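Local coordinates for protein 2'-5' RNA Ligase (Thermus thermophilus, PDB 1IUH) that belongs to the LigT-like family of the 2H clan, whose members pack helices against curved antiparallel beta sheet, at residues L53-A58 against E110-E115; E115-V118 against G122-K125. One frame throughout, in Å; residues are numbered along the deposited sequence.

Contact 1 and contact 2 sit one after the other along the chain, on the same side of its centre, with their own centres about 13 Å apart. Contact 1 sets the first turns of helix 53-66 beside the last turn of helix 96-113, the two segments being 52 residues apart at their nearest ends. Glu115, just past helix 96-113, belongs to both contacts and starts contact 2, which lies wholly within the loop leading to strand 130-136. They also touch directly: Glu110 CG meets Trp123 CZ2 at 3.4 Å, by packing. The end of helix 96-113 is thus packed against a second helix and, separately, against its own outgoing loop.

Contact 1 of 2, residues L53-A58 against E110-E115; sequences LPDYLA and EELLGE
Leu112 reaches from the end of helix 96-113 to two successive residues of helix 53-66, Asp55 and Tyr56, while Leu113 adds a second branch against the tyrosine. The buried side is built round the phenol: Tyr56 OH lies 3.9 Å from Leu113 CD2 and 4.0 Å from Leu112 CD2, and the tyrosine side chain crosses both leucines at about a right angle. The hydroxyl itself is hydrogen-bonded to OE1 of Glu52, just before segment 53-58, so its polar need is met although leucine methyls lie beside it. Tyr56 also packs on Leu3 and Leu159 of the sheet and on Arg48, and Leu113 shares that Arg48 contact.

The other side is partly exposed and rests on one methyl. With CG anti to its backbone N (chi1 169°), Leu112 sends CD1 across to Asp55, where it sits squarely over the flat face of the carboxylate, 3.4 Å from Asp55 CG.

Only 151 Å² is buried in all. With methyls meeting a phenol and a carboxylate, the two helices are held here by van der Waals packing, with little directional chemistry to fix their spacing.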
ATOM      1  N   LEU A  53     -11.077  14.908   6.948  1.00 21.71           N
ATOM      2  CA  LEU A  53     -11.022  13.642   7.695  1.00 22.98           C
ATOM      3  C   LEU A  53     -12.300  12.820   7.738  1.00 21.01           C
ATOM      4  O   LEU A  53     -12.315  11.638   7.409  1.00 21.03           O
ATOM      5  CB  LEU A  53     -10.617  13.880   9.132  1.00 25.04           C
ATOM      6  CG  LEU A  53      -9.199  13.587   9.529  1.00 29.42           C
ATOM      7  CD1 LEU A  53      -8.370  13.439   8.278  1.00 32.28           C
ATOM      8  CD2 LEU A  53      -8.655  14.717  10.424  1.00 29.50           C
ATOM      9  N   PRO A  54     -13.380  13.442   8.191  1.00 19.00           N
ATOM     10  CA  PRO A  54     -14.678  12.775   8.288  1.00 18.92           C
ATOM     11  C   PRO A  54     -15.094  12.102   6.985  1.00 18.74           C
ATOM     12  O   PRO A  54     -15.697  11.015   6.998  1.00 20.48           O
ATOM     13  CB  PRO A  54     -15.637  13.926   8.650  1.00 15.22           C
ATOM     14  CG  PRO A  54     -14.753  14.887   9.334  1.00 18.16           C
ATOM     15  CD  PRO A  54     -13.494  14.874   8.522  1.00 17.27           C
ATOM     16  N   ASP A  55     -14.845  12.796   5.879  1.00 18.31           N
ATOM     17  CA  ASP A  55     -15.175  12.303   4.538  1.00 19.13           C
ATOM     18  C   ASP A  55     -14.325  11.115   4.208  1.00 18.68           C
ATOM     19  O   ASP A  55     -14.830  10.114   3.750  1.00 20.78           O
ATOM     20  CB  ASP A  55     -14.978  13.409   3.500  1.00 23.74           C
ATOM     21  CG  ASP A  55     -15.908  14.581   3.732  1.00 24.70           C
ATOM     22  OD1 ASP A  55     -17.127  14.343   3.675  1.00 28.90           O
ATOM     23  OD2 ASP A  55     -15.454  15.706   3.995  1.00 24.33           O
ATOM     24  N   TYR A  56     -13.033  11.181   4.441  1.00 17.95           N
ATOM     25  CA  TYR A  56     -12.262   9.967   4.202  1.00 19.10           C
ATOM     26  C   TYR A  56     -12.700   8.796   5.145  1.00 19.02           C
ATOM     27  O   TYR A  56     -12.712   7.620   4.754  1.00 19.03           O
ATOM     28  CB  TYR A  56     -10.781  10.295   4.323  1.00 17.31           C
ATOM     29  CG  TYR A  56     -10.403  11.309   3.242  1.00 18.32           C
ATOM     30  CD1 TYR A  56      -9.756  12.521   3.569  1.00 16.70           C
ATOM     31  CD2 TYR A  56     -10.711  11.054   1.907  1.00 15.31           C
ATOM     32  CE1 TYR A  56      -9.435  13.430   2.614  1.00 17.98           C
ATOM     33  CE2 TYR A  56     -10.400  11.941   0.940  1.00 17.33           C
ATOM     34  CZ  TYR A  56      -9.759  13.141   1.269  1.00 19.62           C
ATOM     35  OH  TYR A  56      -9.417  14.038   0.264  1.00 18.04           O
ATOM     36  N   LEU A  57     -13.091   9.130   6.369  1.00 19.17           N
ATOM     37  CA  LEU A  57     -13.577   8.138   7.335  1.00 19.02           C
ATOM     38  C   LEU A  57     -14.876   7.543   6.857  1.00 18.89           C
ATOM     39  O   LEU A  57     -15.046   6.303   6.862  1.00 22.37           O
ATOM     40  CB  LEU A  57     -13.768   8.767   8.741  1.00 16.77           C
ATOM     41  CG  LEU A  57     -12.424   9.087   9.448  1.00 18.43           C
ATOM     42  CD1 LEU A  57     -12.633   9.894  10.743  1.00 18.29           C
ATOM     43  CD2 LEU A  57     -11.652   7.778   9.774  1.00 17.44           C
ATOM     44  N   ALA A  58     -15.786   8.396   6.405  1.00 17.55           N
ATOM     45  CA  ALA A  58     -17.081   7.904   5.967  1.00 17.30           C
ATOM     46  C   ALA A  58     -16.937   7.027   4.692  1.00 18.15           C
ATOM     47  O   ALA A  58     -17.578   5.956   4.513  1.00 16.85           O
ATOM     48  CB  ALA A  58     -18.004   9.093   5.751  1.00 16.82           C
ATOM     49  N   GLU A 110     -13.387  11.343  -5.879  1.00 22.92           N
ATOM     50  CA  GLU A 110     -13.777  12.232  -6.968  1.00 23.83           C
ATOM     51  C   GLU A 110     -15.081  12.981  -6.603  1.00 25.60           C
ATOM     52  O   GLU A 110     -15.179  14.215  -6.743  1.00 22.94           O
ATOM     53  CB  GLU A 110     -13.943  11.424  -8.244  1.00 24.73           C
ATOM     54  CG  GLU A 110     -12.617  10.803  -8.713  1.00 24.63           C
ATOM     55  CD  GLU A 110     -12.778   9.941  -9.911  1.00 24.89           C
ATOM     56  OE1 GLU A 110     -13.721   9.141  -9.953  1.00 28.65           O
ATOM     57  OE2 GLU A 110     -11.958  10.040 -10.829  1.00 30.11           O
ATOM     58  N   GLU A 111     -16.070  12.237  -6.119  1.00 26.93           N
ATOM     59  CA  GLU A 111     -17.330  12.861  -5.728  1.00 28.72           C
ATOM     60  C   GLU A 111     -17.028  14.003  -4.799  1.00 28.52           C
ATOM     61  O   GLU A 111     -17.566  15.103  -4.917  1.00 30.25           O
ATOM     62  CB  GLU A 111     -18.226  11.872  -4.988  1.00 31.06           C
ATOM     63  CG  GLU A 111     -19.322  12.556  -4.242  1.00 37.23           C
ATOM     64  CD  GLU A 111     -20.634  11.736  -4.154  1.00 41.10           C
ATOM     65  OE1 GLU A 111     -21.128  11.296  -5.228  1.00 43.60           O
ATOM     66  OE2 GLU A 111     -21.183  11.555  -3.029  1.00 41.80           O
ATOM     67  N   LEU A 112     -16.115  13.774  -3.882  1.00 26.82           N
ATOM     68  CA  LEU A 112     -15.841  14.810  -2.920  1.00 24.14           C
ATOM     69  C   LEU A 112     -14.952  15.919  -3.405  1.00 24.00           C
ATOM     70  O   LEU A 112     -15.033  17.034  -2.939  1.00 22.40           O
ATOM     71  CB  LEU A 112     -15.197  14.197  -1.693  1.00 24.74           C
ATOM     72  CG  LEU A 112     -14.652  15.274  -0.759  1.00 24.51           C
ATOM     73  CD1 LEU A 112     -15.629  15.460   0.415  1.00 22.57           C
ATOM     74  CD2 LEU A 112     -13.293  14.871  -0.275  1.00 23.65           C
ATOM     75  N   LEU A 113     -14.059  15.638  -4.331  1.00 22.84           N
ATOM     76  CA  LEU A 113     -13.177  16.702  -4.722  1.00 21.49           C
ATOM     77  C   LEU A 113     -13.431  17.273  -6.111  1.00 22.04           C
ATOM     78  O   LEU A 113     -13.075  18.417  -6.380  1.00 22.24           O
ATOM     79  CB  LEU A 113     -11.765  16.201  -4.622  1.00 21.16           C
ATOM     80  CG  LEU A 113     -10.894  16.492  -3.397  1.00 22.62           C
ATOM     81  CD1 LEU A 113     -11.682  16.542  -2.182  1.00 20.72           C
ATOM     82  CD2 LEU A 113      -9.741  15.458  -3.318  1.00 18.94           C
ATOM     83  N   GLY A 114     -14.095  16.499  -6.961  1.00 21.60           N
ATOM     84  CA  GLY A 114     -14.294  16.916  -8.317  1.00 22.47           C
ATOM     85  C   GLY A 114     -12.898  17.083  -8.926  1.00 24.37           C
ATOM     86  O   GLY A 114     -11.923  16.417  -8.595  1.00 26.62           O
ATOM     87  N   GLU A 115     -12.811  18.022  -9.826  1.00 25.49           N
ATOM     88  CA  GLU A 115     -11.619  18.379 -10.507  1.00 26.68           C
ATOM     89  C   GLU A 115     -10.371  18.425  -9.616  1.00 28.20           C
ATOM     90  O   GLU A 115      -9.267  18.069 -10.041  1.00 29.96           O
ATOM     91  CB  GLU A 115     -11.970  19.707 -11.167  1.00 27.09           C
ATOM     92  CG  GLU A 115     -10.869  20.595 -11.556  1.00 28.63           C
ATOM     93  CD  GLU A 115     -10.321  21.396 -10.416  1.00 26.75           C
ATOM     94  OE1 GLU A 115      -9.104  21.391 -10.290  1.00 31.19           O
ATOM     95  OE2 GLU A 115     -11.063  22.044  -9.668  1.00 27.27           O
TER

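Contact 2 of 2, residues E115-V118 against G122-K125; sequences EEAV and GWDK
The indole of Trp123 carries Ala117 on one face, with both the methyl and the carbonyl oxygen of that residue above the same side. Ala117 CB stands 3.9 Å from the centroid of the six-membered ring and 15° off its normal, a CH-pi contact over the face; its nearest ring atom is Trp123 CZ2, at 3.8 Å. The oxygen sits 3.0 Å above the ring plane, offset toward the rim and over the CG-CD2 bond of Trp123: Ala117 O is 3.1 Å from both Trp123 CG and Trp123 CD2, close packing and not a hydrogen bond. Val118 N lies over this face as well, and at the pyrrole end Val118 CA comes to 3.9 Å from Trp123 CD1. The side chain of Glu110 comes to the rim of the six-membered ring at CZ2; Arg106 and Val109 of the same helix, 96-113, are further neighbours of the indole.

A chi1 of 175° swings the indole of Trp123 to the side opposite its own amide N and sets its face against Ala117. Ala117 is buried, whereas Val118 directs its CB away from Trp123 and is exposed.

Val118 N donates to Glu115 O at 3.2 Å; Lys125 N reaches Gly122 O in a weak bond. The second of these closes a type I beta turn from Gly122 to Lys125, with Trp123 second. Here is a helix-to-strand connection between helix 96-113 and strand 130-136 that folds back on itself, a tryptophan from a type I turn setting its face against a short run of helical backbone angles that lacks regular helix bonds.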
ATOM      1  N   GLU A 115     -12.811  18.022  -9.826  1.00 25.49           N
ATOM      2  CA  GLU A 115     -11.619  18.379 -10.507  1.00 26.68           C
ATOM      3  C   GLU A 115     -10.371  18.425  -9.616  1.00 28.20           C
ATOM      4  O   GLU A 115      -9.267  18.069 -10.041  1.00 29.96           O
ATOM      5  CB  GLU A 115     -11.970  19.707 -11.167  1.00 27.09           C
ATOM      6  CG  GLU A 115     -10.869  20.595 -11.556  1.00 28.63           C
ATOM      7  CD  GLU A 115     -10.321  21.396 -10.416  1.00 26.75           C
ATOM      8  OE1 GLU A 115      -9.104  21.391 -10.290  1.00 31.19           O
ATOM      9  OE2 GLU A 115     -11.063  22.044  -9.668  1.00 27.27           O
ATOM     10  N   GLU A 116     -10.511  18.840  -8.367  1.00 30.48           N
ATOM     11  CA  GLU A 116      -9.345  18.917  -7.468  1.00 30.69           C
ATOM     12  C   GLU A 116      -8.636  17.559  -7.240  1.00 29.64           C
ATOM     13  O   GLU A 116      -7.492  17.518  -6.882  1.00 29.19           O
ATOM     14  CB  GLU A 116      -9.768  19.442  -6.115  1.00 33.74           C
ATOM     15  CG  GLU A 116     -10.190  20.923  -6.042  1.00 40.29           C
ATOM     16  CD  GLU A 116     -10.886  21.226  -4.688  1.00 44.42           C
ATOM     17  OE1 GLU A 116     -10.130  21.424  -3.682  1.00 47.36           O
ATOM     18  OE2 GLU A 116     -12.168  21.218  -4.626  1.00 42.53           O
ATOM     19  N   ALA A 117      -9.303  16.444  -7.449  1.00 28.78           N
ATOM     20  CA  ALA A 117      -8.655  15.173  -7.189  1.00 29.60           C
ATOM     21  C   ALA A 117      -7.485  14.882  -8.123  1.00 30.71           C
ATOM     22  O   ALA A 117      -6.663  13.974  -7.844  1.00 29.45           O
ATOM     23  CB  ALA A 117      -9.685  14.013  -7.241  1.00 27.94           C
ATOM     24  N   VAL A 118      -7.395  15.650  -9.213  1.00 30.39           N
ATOM     25  CA  VAL A 118      -6.352  15.388 -10.194  1.00 30.66           C
ATOM     26  C   VAL A 118      -5.039  15.882  -9.743  1.00 30.19           C
ATOM     27  O   VAL A 118      -4.003  15.389 -10.174  1.00 28.99           O
ATOM     28  CB  VAL A 118      -6.716  15.957 -11.648  1.00 31.66           C
ATOM     29  CG1 VAL A 118      -8.146  15.439 -12.013  1.00 30.06           C
ATOM     30  CG2 VAL A 118      -6.561  17.523 -11.741  1.00 29.91           C
ATOM     31  N   GLY A 122       0.363  11.568  -7.962  1.00 26.04           N
ATOM     32  CA  GLY A 122       0.267  10.257  -8.542  1.00 26.85           C
ATOM     33  C   GLY A 122      -1.122   9.746  -8.759  1.00 27.36           C
ATOM     34  O   GLY A 122      -1.315   8.552  -8.823  1.00 30.18           O
ATOM     35  N   TRP A 123      -2.081  10.639  -8.904  1.00 28.26           N
ATOM     36  CA  TRP A 123      -3.470  10.260  -9.086  1.00 29.48           C
ATOM     37  C   TRP A 123      -3.790   9.540 -10.387  1.00 30.93           C
ATOM     38  O   TRP A 123      -4.734   8.790 -10.481  1.00 30.40           O
ATOM     39  CB  TRP A 123      -4.328  11.538  -8.987  1.00 29.57           C
ATOM     40  CG  TRP A 123      -5.826  11.330  -9.290  1.00 30.18           C
ATOM     41  CD1 TRP A 123      -6.450  11.485 -10.491  1.00 29.76           C
ATOM     42  CD2 TRP A 123      -6.842  10.894  -8.367  1.00 28.34           C
ATOM     43  NE1 TRP A 123      -7.784  11.167 -10.379  1.00 30.78           N
ATOM     44  CE2 TRP A 123      -8.045  10.807  -9.082  1.00 28.57           C
ATOM     45  CE3 TRP A 123      -6.842  10.582  -7.006  1.00 26.49           C
ATOM     46  CZ2 TRP A 123      -9.226  10.432  -8.488  1.00 26.99           C
ATOM     47  CZ3 TRP A 123      -8.013  10.210  -6.414  1.00 22.79           C
ATOM     48  CH2 TRP A 123      -9.188  10.144  -7.151  1.00 25.99           C
ATOM     49  N   ASP A 124      -2.963   9.808 -11.379  1.00 33.26           N
ATOM     50  CA  ASP A 124      -3.089   9.353 -12.739  1.00 36.24           C
ATOM     51  C   ASP A 124      -2.446   7.989 -12.971  1.00 36.58           C
ATOM     52  O   ASP A 124      -2.702   7.353 -13.985  1.00 36.40           O
ATOM     53  CB  ASP A 124      -2.449  10.470 -13.600  1.00 40.89           C
ATOM     54  CG  ASP A 124      -2.449  11.881 -12.831  1.00 45.68           C
ATOM     55  OD1 ASP A 124      -3.429  12.667 -12.999  1.00 46.36           O
ATOM     56  OD2 ASP A 124      -1.502  12.181 -12.023  1.00 43.95           O
ATOM     57  N   LYS A 125      -1.618   7.549 -12.027  1.00 36.51           N
ATOM     58  CA  LYS A 125      -0.965   6.269 -12.123  1.00 36.48           C
ATOM     59  C   LYS A 125      -2.038   5.228 -12.008  1.00 37.70           C
ATOM     60  O   LYS A 125      -3.019   5.387 -11.273  1.00 38.43           O
ATOM     61  CB  LYS A 125       0.026   6.047 -10.980  1.00 37.18           C
ATOM     62  CG  LYS A 125       1.295   6.903 -11.009  1.00 38.50           C
ATOM     63  CD  LYS A 125       2.266   6.416  -9.936  1.00 41.51           C
ATOM     64  CE  LYS A 125       3.349   7.473  -9.547  1.00 43.57           C
ATOM     65  NZ  LYS A 125       3.892   7.253  -8.126  1.00 42.04           N
TER